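PDB 5I7I: TRAP solute Binding Protein from Uncultured marine bacterium, which probably captures aromatic acids such as 3-hydroxybenzoate outside the cytoplasm and delivers them to a TRAP transporter for uptake. Local coordinates for residues 25-30 with 240-245; 41-46 with 271-276; 57-62 with 255-260; 108-113 with 330-335. All blocks are in the same frame, centred on the assembly; numbering follows the deposited sequence. Where two conformers were deposited one is given.

Interaction 1: residues 25-30 with 240-245; sequences VVLKFH and FLMNKA
The nearest CA atoms, of Phe29 and Met242, are 8.8 Å apart, since strand 87-91 separates the antiparallel strands 25-31 and 237-243. All three belong to the mixed five-stranded sheet of this two-domain, periplasmic-binding-protein-like fold. The contact is therefore made by side chains alone, reaching across the middle strand on one face of the sheet. No hydrogen bond joins the two segments. Two pairs carry the contact. In the first, the Phe29 and Phe240 side chains cross at about a right angle and meet at 4.0 Å between Phe29 CE1 and Phe240 CE1. The Phe29 atom lies at the edge of the Phe240 ring, near its plane. In the second, Leu27 CD1 touches Met242 CE at 3.7 Å. Met242 leaves its backbone with CG anti to N (chi1 -177°) and stays extended at chi2. A bend at chi3 (-85°) then swings the terminal methyl against the leucine. All four side chains are buried. Ile87 of the middle strand packs against Phe29, Phe240 and Met242, while strand 59-64 extends the same apolar layer, with Ile59 on Leu27 and Val61 on Phe29. Phe240 also packs edge-to-face with Trp47 and Phe43 of helix 38-54. The contact thus forms part of the core between sheet and helices. Past Met242 the chain turns into helix 244-249. Asn243 is its N-cap: OD1 accepts from Lys246 N, while ND2 donates to Val80 O.

Interaction 2: residues 41-46 with 271-276; sequences AKFVKP and GQLWDG
Phe43 offers its ring face to the six-membered-ring edge of Trp274, in an offset edge-to-face pair that joins two nearly antiparallel helices. The segments 41-46 and 271-276 run at 151°, with their axes 10.9 Å apart at closest approach. The ring planes of Phe43 and Trp274 stand at 66° and the centroids are 5.5 Å apart. Trp274 CZ3 touches Phe43 CG at 3.7 Å, and Trp274 CH2 comes equally near Phe43 CB. Phe43 has CG anti to its backbone nitrogen (chi1 179°), which sends the ring toward helix 264-287. There Leu273 CD1 meets the ring edge, 4.0 Å from Phe43 CD1. With an alanine here, Trp274 CZ3 and CH2 would probably lose the aromatic face beside them, and a gap would open next to Leu273 CD1. The Trp274 side chain is about 4 Å from the bound 3-hydroxybenzoate at the nearest atoms. Trp274 also meets Phe238, a pocket residue. Phe43 thus backs a tryptophan that lies close to the ligand. Trp274 NE1 makes a weak hydrogen bond to OE1 of Glu210, another pocket residue.

Interaction 3: residues 57-62 with 255-260; sequences GEIKVE and KKVIDN
Lys60 NZ, one residue on from the contact-making Ile59, is held by two groups. It donates a 2.8 Å hydrogen bond to Gly57 O, nearly in line with the carbonyl (C=O...N angle 175°), and forms a salt bridge with Glu24 OE1. This ties the lysine back over the turn that leads into strand 59-64, an outer strand of the five-stranded sheet. Ile59 goes the other way, toward helix 252-259. Its CG1 is anti to the carbonyl carbon (chi1 -56°), and an extended chi2 carries CD1 out to the helix. That one methyl makes the contact. Ile59 CD1 lies 4.1 Å from Val257 CB, with Val257 CG1 almost as near. Ile258 CD1 comes less near, at 4.4 Å from Ile59 CD1. The Ile59 and Val257 side chains lie alongside each other, pointing opposite ways. Val51 of helix 38-54 also packs on Ile59, so Ile59 reaches from its strand to both helix 38-54 and helix 252-259. The latter helix has its own polar ties: Asp259 OD1 forms a salt bridge with Lys137 NZ, and Asp259 OD2 is hydrogen-bonded to Tyr247 OH. No hydrogen bond or salt bridge crosses from strand to helix. The contact is thus apolar and non-directional, and it rests on shape and on the burial of methyl groups.

Interaction 4: residues 108-113 with 330-335; sequences PFMPAS and KTAKDL
Met110 carries segment 108-113 onto helix 325-339, packing the loop that ends at the N-cap of helix 114-126 against the C-terminal helix. The loop starts at Pro108, which rests on Leu310 of helix 297-320, and Phe109 lays its side chain on Leu300, Met303 and Lys304 of the same helix. Met110 then turns the other way. The Met110 side chain is bent at chi2 (-70°) and again at chi3 (-72°), and this brings its end to helix 325-339. Met110 CE sits 3.5 Å from Ala332 CB, methyl against methyl. The sulfur lies beside Lys333, with Met110 SD 3.7 Å from Lys333 CG, and the two side chains cross at about a right angle. Lys333 CG lies 3.9 Å from Met110 CE as well, so this methylene touches both the sulfur and the methyl. That lysine was modelled in two conformers, so this part is less certain. Next in the loop, the Pro111 backbone is hydrogen-bonded to Gly232, and Ala112 leans on Ile336, one turn on from Ala332, which also touches Met110. Ser113 closes the segment as the N-cap, its OG accepting from Ala116 N.

In the fold
Interactions 1 and 3 share one sheet: their strands 25-31 and 59-64 are parallel neighbours, and their centres lie about 10 Å apart. Interactions 1 and 2 have centres about 19 Å apart but touch, since helix 38-54 packs Phe43 and Val44 against Phe240 and Phe29. Interaction 4 has its centre about 30 Å from that of interaction 1 and 32 Å from that of interaction 3, with no touch. It meets interaction 2 where Asp275 packs on Ser113. Along the chain the first segments come in the order 1, 2, 3, 4, and the second in the order 1, 3, 2, 4. Early and late parts of the sequence are thus woven together, and helix 264-287 connects the sheet's core with the neighbourhood of the ligand.

Interaction 1: residues 25-30 with 240-245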
loop_
_atom_site.group_PDB
_atom_site.type_symbol
_atom_site.label_atom_id
_atom_site.label_comp_id
_atom_site.label_asym_id
_atom_site.label_seq_id
_atom_site.Cartn_x
_atom_site.Cartn_y
_atom_site.Cartn_z
ATOM N N VAL A 25 -9.054 -27.036 -9.142
ATOM C CA VAL A 25 -9.181 -26.349 -7.864
ATOM C C VAL A 25 -9.667 -24.936 -8.134
ATOM O O VAL A 25 -9.078 -24.210 -8.945
ATOM C CB VAL A 25 -7.855 -26.336 -7.078
ATOM C CG1 VAL A 25 -6.752 -25.715 -7.894
ATOM C CG2 VAL A 25 -8.019 -25.595 -5.748
ATOM N N VAL A 26 -10.726 -24.546 -7.442
ATOM C CA VAL A 26 -11.250 -23.194 -7.493
ATOM C C VAL A 26 -10.744 -22.440 -6.276
ATOM O O VAL A 26 -10.876 -22.912 -5.139
ATOM C CB VAL A 26 -12.788 -23.215 -7.529
ATOM C CG1 VAL A 26 -13.335 -21.783 -7.485
ATOM C CG2 VAL A 26 -13.270 -23.938 -8.774
ATOM N N LEU A 27 -10.178 -21.265 -6.506
ATOM C CA LEU A 27 -9.741 -20.395 -5.422
ATOM C C LEU A 27 -10.522 -19.093 -5.464
ATOM O O LEU A 27 -10.537 -18.401 -6.488
ATOM C CB LEU A 27 -8.252 -20.078 -5.534
ATOM C CG LEU A 27 -7.355 -21.315 -5.573
ATOM C CD1 LEU A 27 -5.905 -20.904 -5.838
ATOM C CD2 LEU A 27 -7.477 -22.094 -4.280
ATOM N N LYS A 28 -11.141 -18.742 -4.345
ATOM C CA LYS A 28 -11.926 -17.518 -4.232
ATOM C C LYS A 28 -11.019 -16.370 -3.831
ATOM O O LYS A 28 -10.439 -16.385 -2.739
ATOM C CB LYS A 28 -13.007 -17.687 -3.167
ATOM C CG LYS A 28 -14.006 -18.794 -3.442
ATOM C CD LYS A 28 -14.903 -19.057 -2.238
ATOM C CE LYS A 28 -15.704 -20.316 -2.414
ATOM N NZ LYS A 28 -16.372 -20.723 -1.139
ATOM N N PHE A 29 -10.895 -15.378 -4.707
ATOM C CA PHE A 29 -10.140 -14.172 -4.423
ATOM C C PHE A 29 -11.095 -13.052 -4.039
ATOM O O PHE A 29 -12.083 -12.805 -4.740
ATOM C CB PHE A 29 -9.330 -13.734 -5.641
ATOM C CG PHE A 29 -8.742 -12.358 -5.504
ATOM C CD1 PHE A 29 -7.527 -12.151 -4.852
ATOM C CD2 PHE A 29 -9.429 -11.250 -5.977
ATOM C CE1 PHE A 29 -7.030 -10.878 -4.709
ATOM C CE2 PHE A 29 -8.920 -9.982 -5.820
ATOM C CZ PHE A 29 -7.726 -9.806 -5.190
ATOM N N HIS A 30 -10.766 -12.339 -2.968
ATOM C CA HIS A 30 -11.604 -11.251 -2.483
ATOM C C HIS A 30 -10.762 -9.994 -2.270
ATOM O O HIS A 30 -9.649 -10.073 -1.747
ATOM C CB HIS A 30 -12.272 -11.671 -1.162
ATOM C CG HIS A 30 -13.511 -10.906 -0.844
ATOM N ND1 HIS A 30 -13.990 -10.774 0.436
ATOM C CD2 HIS A 30 -14.401 -10.267 -1.642
ATOM C CE1 HIS A 30 -15.115 -10.085 0.419
ATOM N NE2 HIS A 30 -15.380 -9.751 -0.833
ATOM N N PHE A 240 -0.666 -9.574 -0.322
ATOM C CA PHE A 240 -1.265 -10.501 -1.282
ATOM C C PHE A 240 -1.057 -11.875 -0.658
ATOM O O PHE A 240 0.072 -12.370 -0.598
ATOM C CB PHE A 240 -0.588 -10.351 -2.641
ATOM C CG PHE A 240 -1.247 -11.125 -3.779
ATOM C CD1 PHE A 240 -2.623 -11.186 -3.943
ATOM C CD2 PHE A 240 -0.433 -11.737 -4.739
ATOM C CE1 PHE A 240 -3.163 -11.873 -5.034
ATOM C CE2 PHE A 240 -0.963 -12.415 -5.790
ATOM C CZ PHE A 240 -2.319 -12.497 -5.936
ATOM N N LEU A 241 -2.135 -12.437 -0.105
ATOM C CA LEU A 241 -2.057 -13.569 0.807
ATOM C C LEU A 241 -3.014 -14.670 0.396
ATOM O O LEU A 241 -4.091 -14.410 -0.139
ATOM C CB LEU A 241 -2.487 -13.136 2.216
ATOM C CG LEU A 241 -1.732 -11.972 2.848
ATOM C CD1 LEU A 241 -2.342 -11.689 4.203
ATOM C CD2 LEU A 241 -0.267 -12.281 2.968
ATOM N N MET A 242 -2.616 -15.908 0.680
ATOM C CA MET A 242 -3.446 -17.077 0.453
ATOM C C MET A 242 -3.687 -17.769 1.786
ATOM O O MET A 242 -2.842 -17.752 2.692
ATOM C CB MET A 242 -2.726 -18.029 -0.502
ATOM C CG MET A 242 -3.512 -19.277 -0.879
ATOM S SD MET A 242 -2.704 -20.213 -2.171
ATOM C CE MET A 242 -3.276 -19.416 -3.648
ATOM N N ASN A 243 -4.843 -18.410 1.897
ATOM C CA ASN A 243 -5.132 -19.200 3.084
ATOM C C ASN A 243 -4.131 -20.344 3.196
ATOM O O ASN A 243 -3.871 -21.060 2.222
ATOM C CB ASN A 243 -6.551 -19.743 2.990
ATOM C CG ASN A 243 -6.888 -20.691 4.131
ATOM O OD1 ASN A 243 -6.872 -21.904 3.970
ATOM N ND2 ASN A 243 -7.186 -20.130 5.289
ATOM N N LYS A 244 -3.566 -20.514 4.391
ATOM C CA LYS A 244 -2.501 -21.491 4.577
ATOM C C LYS A 244 -3.003 -22.908 4.342
ATOM O O LYS A 244 -2.372 -23.680 3.619
ATOM C CB LYS A 244 -1.921 -21.342 5.984
ATOM C CG LYS A 244 -0.594 -22.042 6.220
ATOM C CD LYS A 244 0.064 -21.497 7.481
ATOM C CE LYS A 244 1.544 -21.812 7.527
ATOM N NZ LYS A 244 2.139 -21.257 8.773
ATOM N N ALA A 245 -4.129 -23.281 4.960
ATOM C CA ALA A 245 -4.630 -24.645 4.815
ATOM C C ALA A 245 -4.922 -24.964 3.353
ATOM O O ALA A 245 -4.661 -26.083 2.885
ATOM C CB ALA A 245 -5.876 -24.836 5.677
#

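Interaction 2: residues 41-46 with 271-276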
loop_
_atom_site.group_PDB
_atom_site.type_symbol
_atom_site.label_atom_id
_atom_site.label_comp_id
_atom_site.label_asym_id
_atom_site.label_seq_id
_atom_site.Cartn_x
_atom_site.Cartn_y
_atom_site.Cartn_z
ATOM N N ALA A 41 -7.392 -5.309 -12.176
ATOM C CA ALA A 41 -7.357 -5.479 -13.623
ATOM C C ALA A 41 -5.949 -5.710 -14.151
ATOM O O ALA A 41 -5.783 -6.405 -15.159
ATOM C CB ALA A 41 -7.983 -4.263 -14.309
ATOM N N LYS A 42 -4.927 -5.168 -13.475
ATOM C CA LYS A 42 -3.564 -5.205 -13.985
ATOM C C LYS A 42 -2.598 -5.910 -13.050
ATOM O O LYS A 42 -1.391 -5.938 -13.324
ATOM C CB LYS A 42 -3.090 -3.798 -14.352
ATOM C CG LYS A 42 -3.853 -3.245 -15.558
ATOM C CD LYS A 42 -3.356 -1.859 -15.942
ATOM C CE LYS A 42 -4.010 -1.367 -17.246
ATOM N NZ LYS A 42 -5.495 -1.465 -17.203
ATOM N N PHE A 43 -3.096 -6.522 -11.991
ATOM C CA PHE A 43 -2.245 -7.316 -11.115
ATOM C C PHE A 43 -2.879 -8.678 -10.862
ATOM O O PHE A 43 -2.363 -9.691 -11.344
ATOM C CB PHE A 43 -1.845 -6.583 -9.823
ATOM C CG PHE A 43 -0.997 -7.421 -8.937
ATOM C CD1 PHE A 43 0.288 -7.728 -9.288
ATOM C CD2 PHE A 43 -1.523 -7.982 -7.797
ATOM C CE1 PHE A 43 1.065 -8.572 -8.478
ATOM C CE2 PHE A 43 -0.759 -8.830 -6.999
ATOM C CZ PHE A 43 0.528 -9.118 -7.347
ATOM N N VAL A 44 -4.008 -8.731 -10.163
ATOM C CA VAL A 44 -4.573 -10.032 -9.803
ATOM C C VAL A 44 -5.102 -10.755 -11.035
ATOM O O VAL A 44 -4.930 -11.974 -11.169
ATOM C CB VAL A 44 -5.639 -9.887 -8.714
ATOM C CG1 VAL A 44 -6.329 -11.241 -8.455
ATOM C CG2 VAL A 44 -5.004 -9.347 -7.417
ATOM N N LYS A 45 -5.722 -10.033 -11.965
ATOM C CA LYS A 45 -6.224 -10.685 -13.172
ATOM C C LYS A 45 -5.100 -11.325 -13.964
ATOM O O LYS A 45 -5.185 -12.529 -14.255
ATOM C CB LYS A 45 -7.057 -9.703 -13.995
ATOM C CG LYS A 45 -7.459 -10.241 -15.368
ATOM C CD LYS A 45 -8.383 -9.269 -16.084
ATOM C CE LYS A 45 -8.812 -9.768 -17.456
ATOM N NZ LYS A 45 -7.701 -9.749 -18.437
ATOM N N PRO A 46 -4.025 -10.628 -14.325
ATOM C CA PRO A 46 -2.945 -11.329 -15.032
ATOM C C PRO A 46 -2.245 -12.387 -14.201
ATOM O O PRO A 46 -1.810 -13.406 -14.761
ATOM C CB PRO A 46 -2.005 -10.200 -15.490
ATOM C CG PRO A 46 -2.415 -8.991 -14.679
ATOM C CD PRO A 46 -3.846 -9.165 -14.318
ATOM N N GLY A 271 6.136 -4.291 -7.677
ATOM C CA GLY A 271 6.650 -2.947 -7.494
ATOM C C GLY A 271 6.868 -2.248 -8.816
ATOM O O GLY A 271 6.557 -1.066 -8.960
ATOM N N GLN A 272 7.412 -2.968 -9.794
ATOM C CA GLN A 272 7.583 -2.396 -11.127
ATOM C C GLN A 272 6.243 -1.973 -11.708
ATOM O O GLN A 272 6.106 -0.887 -12.277
ATOM C CB GLN A 272 8.271 -3.414 -12.038
ATOM C CG GLN A 272 9.722 -3.667 -11.633
ATOM C CD GLN A 272 10.343 -4.834 -12.366
ATOM O OE1 GLN A 272 9.652 -5.772 -12.761
ATOM N NE2 GLN A 272 11.646 -4.779 -12.562
ATOM N N LEU A 273 5.239 -2.825 -11.567
ATOM C CA LEU A 273 3.911 -2.470 -12.052
ATOM C C LEU A 273 3.393 -1.223 -11.364
ATOM O O LEU A 273 2.827 -0.345 -12.017
ATOM C CB LEU A 273 2.945 -3.619 -11.825
ATOM C CG LEU A 273 3.056 -4.787 -12.793
ATOM C CD1 LEU A 273 2.359 -5.993 -12.226
ATOM C CD2 LEU A 273 2.478 -4.414 -14.144
ATOM N N TRP A 274 3.539 -1.149 -10.034
ATOM C CA TRP A 274 2.977 -0.011 -9.311
ATOM C C TRP A 274 3.701 1.289 -9.653
ATOM O O TRP A 274 3.066 2.348 -9.701
ATOM C CB TRP A 274 2.909 -0.271 -7.801
ATOM C CG TRP A 274 1.496 -0.561 -7.385
ATOM C CD1 TRP A 274 0.605 0.334 -6.895
ATOM C CD2 TRP A 274 0.803 -1.811 -7.491
ATOM N NE1 TRP A 274 -0.603 -0.276 -6.673
ATOM C CE2 TRP A 274 -0.507 -1.595 -7.023
ATOM C CE3 TRP A 274 1.160 -3.091 -7.933
ATOM C CZ2 TRP A 274 -1.460 -2.617 -6.974
ATOM C CZ3 TRP A 274 0.216 -4.106 -7.868
ATOM C CH2 TRP A 274 -1.075 -3.862 -7.398
ATOM N N ASP A 275 5.006 1.242 -9.932
ATOM C CA ASP A 275 5.673 2.431 -10.442
ATOM C C ASP A 275 5.052 2.844 -11.770
ATOM O O ASP A 275 4.774 4.025 -12.009
ATOM C CB ASP A 275 7.168 2.154 -10.609
ATOM C CG ASP A 275 7.928 2.120 -9.286
ATOM O OD1 ASP A 275 7.580 2.914 -8.388
ATOM O OD2 ASP A 275 8.869 1.314 -9.168
ATOM N N GLY A 276 4.839 1.879 -12.658
ATOM C CA GLY A 276 4.258 2.205 -13.948
ATOM C C GLY A 276 2.842 2.733 -13.847
ATOM O O GLY A 276 2.413 3.557 -14.671
#

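Interaction 3: residues 57-62 with 255-260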
loop_
_atom_site.group_PDB
_atom_site.type_symbol
_atom_site.label_atom_id
_atom_site.label_comp_id
_atom_site.label_asym_id
_atom_site.label_seq_id
_atom_site.Cartn_x
_atom_site.Cartn_y
_atom_site.Cartn_z
ATOM N N GLY A 57 -5.046 -25.070 -16.927
ATOM C CA GLY A 57 -6.457 -24.870 -16.692
ATOM C C GLY A 57 -6.968 -25.428 -15.389
ATOM O O GLY A 57 -8.182 -25.370 -15.141
ATOM N N GLU A 58 -6.091 -25.935 -14.524
ATOM C CA GLU A 58 -6.525 -26.651 -13.333
ATOM C C GLU A 58 -6.756 -25.735 -12.131
ATOM O O GLU A 58 -7.684 -25.974 -11.349
ATOM C CB GLU A 58 -5.517 -27.743 -12.982
ATOM C CG GLU A 58 -5.407 -28.806 -14.074
ATOM C CD GLU A 58 -4.217 -29.717 -13.892
ATOM O OE1 GLU A 58 -3.557 -29.670 -12.836
ATOM O OE2 GLU A 58 -3.924 -30.497 -14.825
ATOM N N ILE A 59 -5.934 -24.703 -11.940
ATOM C CA ILE A 59 -6.093 -23.787 -10.817
ATOM C C ILE A 59 -6.843 -22.568 -11.327
ATOM O O ILE A 59 -6.291 -21.760 -12.079
ATOM C CB ILE A 59 -4.750 -23.373 -10.200
ATOM C CG1 ILE A 59 -3.932 -24.593 -9.758
ATOM C CG2 ILE A 59 -4.994 -22.456 -9.001
ATOM C CD1 ILE A 59 -2.502 -24.248 -9.311
ATOM N N LYS A 60 -8.088 -22.416 -10.876
ATOM C CA LYS A 60 -9.005 -21.389 -11.360
ATOM C C LYS A 60 -9.272 -20.400 -10.233
ATOM O O LYS A 60 -9.919 -20.746 -9.237
ATOM C CB LYS A 60 -10.331 -22.015 -11.775
ATOM C CG LYS A 60 -10.260 -22.924 -12.975
ATOM C CD LYS A 60 -11.669 -23.418 -13.348
ATOM C CE LYS A 60 -11.735 -24.060 -14.721
ATOM N NZ LYS A 60 -10.923 -25.298 -14.817
ATOM N N VAL A 61 -8.838 -19.166 -10.413
ATOM C CA VAL A 61 -9.134 -18.099 -9.468
ATOM C C VAL A 61 -10.418 -17.400 -9.906
ATOM O O VAL A 61 -10.550 -17.002 -11.073
ATOM C CB VAL A 61 -7.960 -17.113 -9.399
ATOM C CG1 VAL A 61 -8.248 -16.001 -8.394
ATOM C CG2 VAL A 61 -6.689 -17.847 -9.060
ATOM N N GLU A 62 -11.380 -17.285 -8.985
ATOM C CA GLU A 62 -12.587 -16.485 -9.170
ATOM C C GLU A 62 -12.363 -15.157 -8.454
ATOM O O GLU A 62 -12.131 -15.131 -7.245
ATOM C CB GLU A 62 -13.826 -17.161 -8.567
ATOM C CG GLU A 62 -14.252 -18.486 -9.150
ATOM C CD GLU A 62 -15.407 -19.154 -8.369
ATOM O OE1 GLU A 62 -15.774 -18.740 -7.211
ATOM O OE2 GLU A 62 -15.935 -20.127 -8.940
ATOM N N LYS A 255 1.292 -26.589 -5.833
ATOM C CA LYS A 255 2.122 -25.730 -4.993
ATOM C C LYS A 255 3.228 -25.102 -5.822
ATOM O O LYS A 255 3.522 -23.910 -5.682
ATOM C CB LYS A 255 2.746 -26.516 -3.840
ATOM C CG LYS A 255 1.806 -26.909 -2.736
ATOM C CD LYS A 255 2.603 -27.343 -1.516
ATOM C CE LYS A 255 1.727 -27.630 -0.312
ATOM N NZ LYS A 255 1.052 -28.933 -0.369
ATOM N N LYS A 256 3.843 -25.882 -6.708
ATOM C CA LYS A 256 4.936 -25.345 -7.505
ATOM C C LYS A 256 4.467 -24.244 -8.443
ATOM O O LYS A 256 5.209 -23.286 -8.687
ATOM C CB LYS A 256 5.627 -26.465 -8.272
ATOM C CG LYS A 256 6.435 -27.384 -7.390
ATOM C CD LYS A 256 7.029 -28.519 -8.212
ATOM C CE LYS A 256 7.514 -29.653 -7.350
ATOM N NZ LYS A 256 8.416 -29.188 -6.279
ATOM N N VAL A 257 3.252 -24.354 -8.987
ATOM C CA VAL A 257 2.717 -23.257 -9.796
ATOM C C VAL A 257 2.532 -22.007 -8.938
ATOM O O VAL A 257 2.914 -20.890 -9.330
ATOM C CB VAL A 257 1.407 -23.675 -10.484
ATOM C CG1 VAL A 257 0.766 -22.458 -11.163
ATOM C CG2 VAL A 257 1.663 -24.801 -11.484
ATOM N N ILE A 258 1.931 -22.167 -7.761
ATOM C CA ILE A 258 1.734 -21.021 -6.885
ATOM C C ILE A 258 3.079 -20.400 -6.523
ATOM O O ILE A 258 3.260 -19.179 -6.604
ATOM C CB ILE A 258 0.938 -21.412 -5.627
ATOM C CG1 ILE A 258 -0.483 -21.888 -5.981
ATOM C CG2 ILE A 258 0.912 -20.236 -4.622
ATOM C CD1 ILE A 258 -1.354 -20.846 -6.688
ATOM N N ASP A 259 4.055 -21.234 -6.158
ATOM C CA ASP A 259 5.333 -20.701 -5.688
ATOM C C ASP A 259 6.141 -20.075 -6.816
ATOM O O ASP A 259 6.905 -19.130 -6.572
ATOM C CB ASP A 259 6.088 -21.789 -4.937
ATOM C CG ASP A 259 5.389 -22.167 -3.630
ATOM O OD1 ASP A 259 4.802 -21.261 -3.010
ATOM O OD2 ASP A 259 5.431 -23.331 -3.207
ATOM N N ASN A 260 5.940 -20.530 -8.051
ATOM C CA ASN A 260 6.524 -19.885 -9.221
ATOM C C ASN A 260 5.878 -18.536 -9.489
ATOM O O ASN A 260 6.387 -17.760 -10.309
ATOM C CB ASN A 260 6.370 -20.803 -10.438
ATOM C CG ASN A 260 7.164 -20.334 -11.662
ATOM O OD1 ASN A 260 6.611 -20.176 -12.756
ATOM N ND2 ASN A 260 8.459 -20.150 -11.488
#

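Interaction 4: residues 108-113 with 330-335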
loop_
_atom_site.group_PDB
_atom_site.type_symbol
_atom_site.label_atom_id
_atom_site.label_comp_id
_atom_site.label_asym_id
_atom_site.label_seq_id
_atom_site.Cartn_x
_atom_site.Cartn_y
_atom_site.Cartn_z
ATOM N N PRO A 108 7.974 8.230 7.699
ATOM C CA PRO A 108 8.134 9.342 6.760
ATOM C C PRO A 108 9.411 9.198 5.947
ATOM O O PRO A 108 10.485 8.898 6.470
ATOM C CB PRO A 108 8.174 10.564 7.682
ATOM C CG PRO A 108 7.306 10.146 8.875
ATOM C CD PRO A 108 7.684 8.711 9.067
ATOM N N PHE A 109 9.287 9.419 4.652
ATOM C CA PHE A 109 10.440 9.501 3.763
ATOM C C PHE A 109 11.238 8.208 3.694
ATOM O O PHE A 109 12.409 8.221 3.307
ATOM C CB PHE A 109 11.289 10.734 4.076
ATOM C CG PHE A 109 10.520 12.004 3.880
ATOM C CD1 PHE A 109 10.302 12.505 2.613
ATOM C CD2 PHE A 109 9.925 12.645 4.946
ATOM C CE1 PHE A 109 9.559 13.634 2.426
ATOM C CE2 PHE A 109 9.171 13.786 4.756
ATOM C CZ PHE A 109 8.985 14.275 3.494
ATOM N N MET A 110 10.594 7.065 3.991
ATOM C CA MET A 110 11.211 5.762 3.784
ATOM C C MET A 110 11.303 5.317 2.327
ATOM O O MET A 110 12.307 4.691 1.957
ATOM C CB MET A 110 10.474 4.678 4.564
ATOM C CG MET A 110 10.796 4.721 6.012
ATOM S SD MET A 110 12.494 4.215 6.400
ATOM C CE MET A 110 12.363 2.475 6.114
ATOM N N PRO A 111 10.294 5.537 1.476
ATOM C CA PRO A 111 10.246 4.768 0.222
ATOM C C PRO A 111 11.093 5.350 -0.891
ATOM O O PRO A 111 11.155 6.562 -1.101
ATOM C CB PRO A 111 8.762 4.809 -0.162
ATOM C CG PRO A 111 8.320 6.149 0.357
ATOM C CD PRO A 111 9.056 6.319 1.667
ATOM N N ALA A 112 11.756 4.456 -1.609
ATOM C CA ALA A 112 12.287 4.771 -2.931
ATOM C C ALA A 112 11.217 4.381 -3.953
ATOM O O ALA A 112 10.021 4.483 -3.661
ATOM C CB ALA A 112 13.608 4.038 -3.151
ATOM N N SER A 113 11.610 3.911 -5.130
ATOM C CA SER A 113 10.622 3.406 -6.075
ATOM C C SER A 113 9.824 2.260 -5.444
ATOM O O SER A 113 10.274 1.590 -4.509
ATOM C CB SER A 113 11.319 2.882 -7.325
ATOM O OG SER A 113 12.086 1.741 -7.004
ATOM N N LYS A 330 16.648 0.261 10.674
ATOM C CA LYS A 330 17.906 0.111 9.941
ATOM C C LYS A 330 17.778 -0.947 8.858
ATOM O O LYS A 330 18.222 -0.745 7.722
ATOM C CB LYS A 330 19.048 -0.257 10.890
ATOM C CG LYS A 330 20.319 -0.680 10.145
ATOM C CD LYS A 330 21.516 -0.905 11.046
ATOM C CE LYS A 330 22.617 -1.673 10.292
ATOM N NZ LYS A 330 23.157 -0.914 9.135
ATOM N N THR A 331 17.195 -2.099 9.198
ATOM C CA THR A 331 17.039 -3.177 8.225
ATOM C C THR A 331 16.199 -2.712 7.043
ATOM O O THR A 331 16.558 -2.925 5.877
ATOM C CB THR A 331 16.372 -4.375 8.903
ATOM O OG1 THR A 331 17.184 -4.828 9.990
ATOM C CG2 THR A 331 16.174 -5.526 7.932
ATOM N N ALA A 332 15.075 -2.066 7.330
ATOM C CA ALA A 332 14.226 -1.562 6.259
ATOM C C ALA A 332 14.992 -0.593 5.360
ATOM O O ALA A 332 14.946 -0.710 4.135
ATOM C CB ALA A 332 12.979 -0.901 6.832
ATOM N N LYS A 333 15.691 0.381 5.949
ATOM C CA LYS A 333 16.446 1.346 5.151
ATOM C C LYS A 333 17.510 0.650 4.315
ATOM O O LYS A 333 17.710 0.988 3.138
ATOM C CB LYS A 333 17.102 2.379 6.066
ATOM C CG LYS A 333 16.131 3.363 6.677
ATOM C CD LYS A 333 16.702 4.029 7.931
ATOM C CE LYS A 333 17.873 4.948 7.624
ATOM N NZ LYS A 333 17.428 6.203 6.977
ATOM N N ASP A 334 18.242 -0.287 4.917
ATOM C CA ASP A 334 19.296 -0.972 4.179
ATOM C C ASP A 334 18.719 -1.804 3.038
ATOM O O ASP A 334 19.320 -1.884 1.969
ATOM C CB ASP A 334 20.104 -1.853 5.133
ATOM C CG ASP A 334 20.959 -1.054 6.098
ATOM O OD1 ASP A 334 21.150 0.162 5.852
ATOM O OD2 ASP A 334 21.436 -1.623 7.109
ATOM N N LEU A 335 17.577 -2.461 3.250
ATOM C CA LEU A 335 16.995 -3.284 2.182
ATOM C C LEU A 335 16.488 -2.419 1.044
ATOM O O LEU A 335 16.630 -2.782 -0.130
ATOM C CB LEU A 335 15.873 -4.177 2.724
ATOM C CG LEU A 335 16.330 -5.326 3.614
ATOM C CD1 LEU A 335 15.107 -5.965 4.278
ATOM C CD2 LEU A 335 17.147 -6.357 2.862
#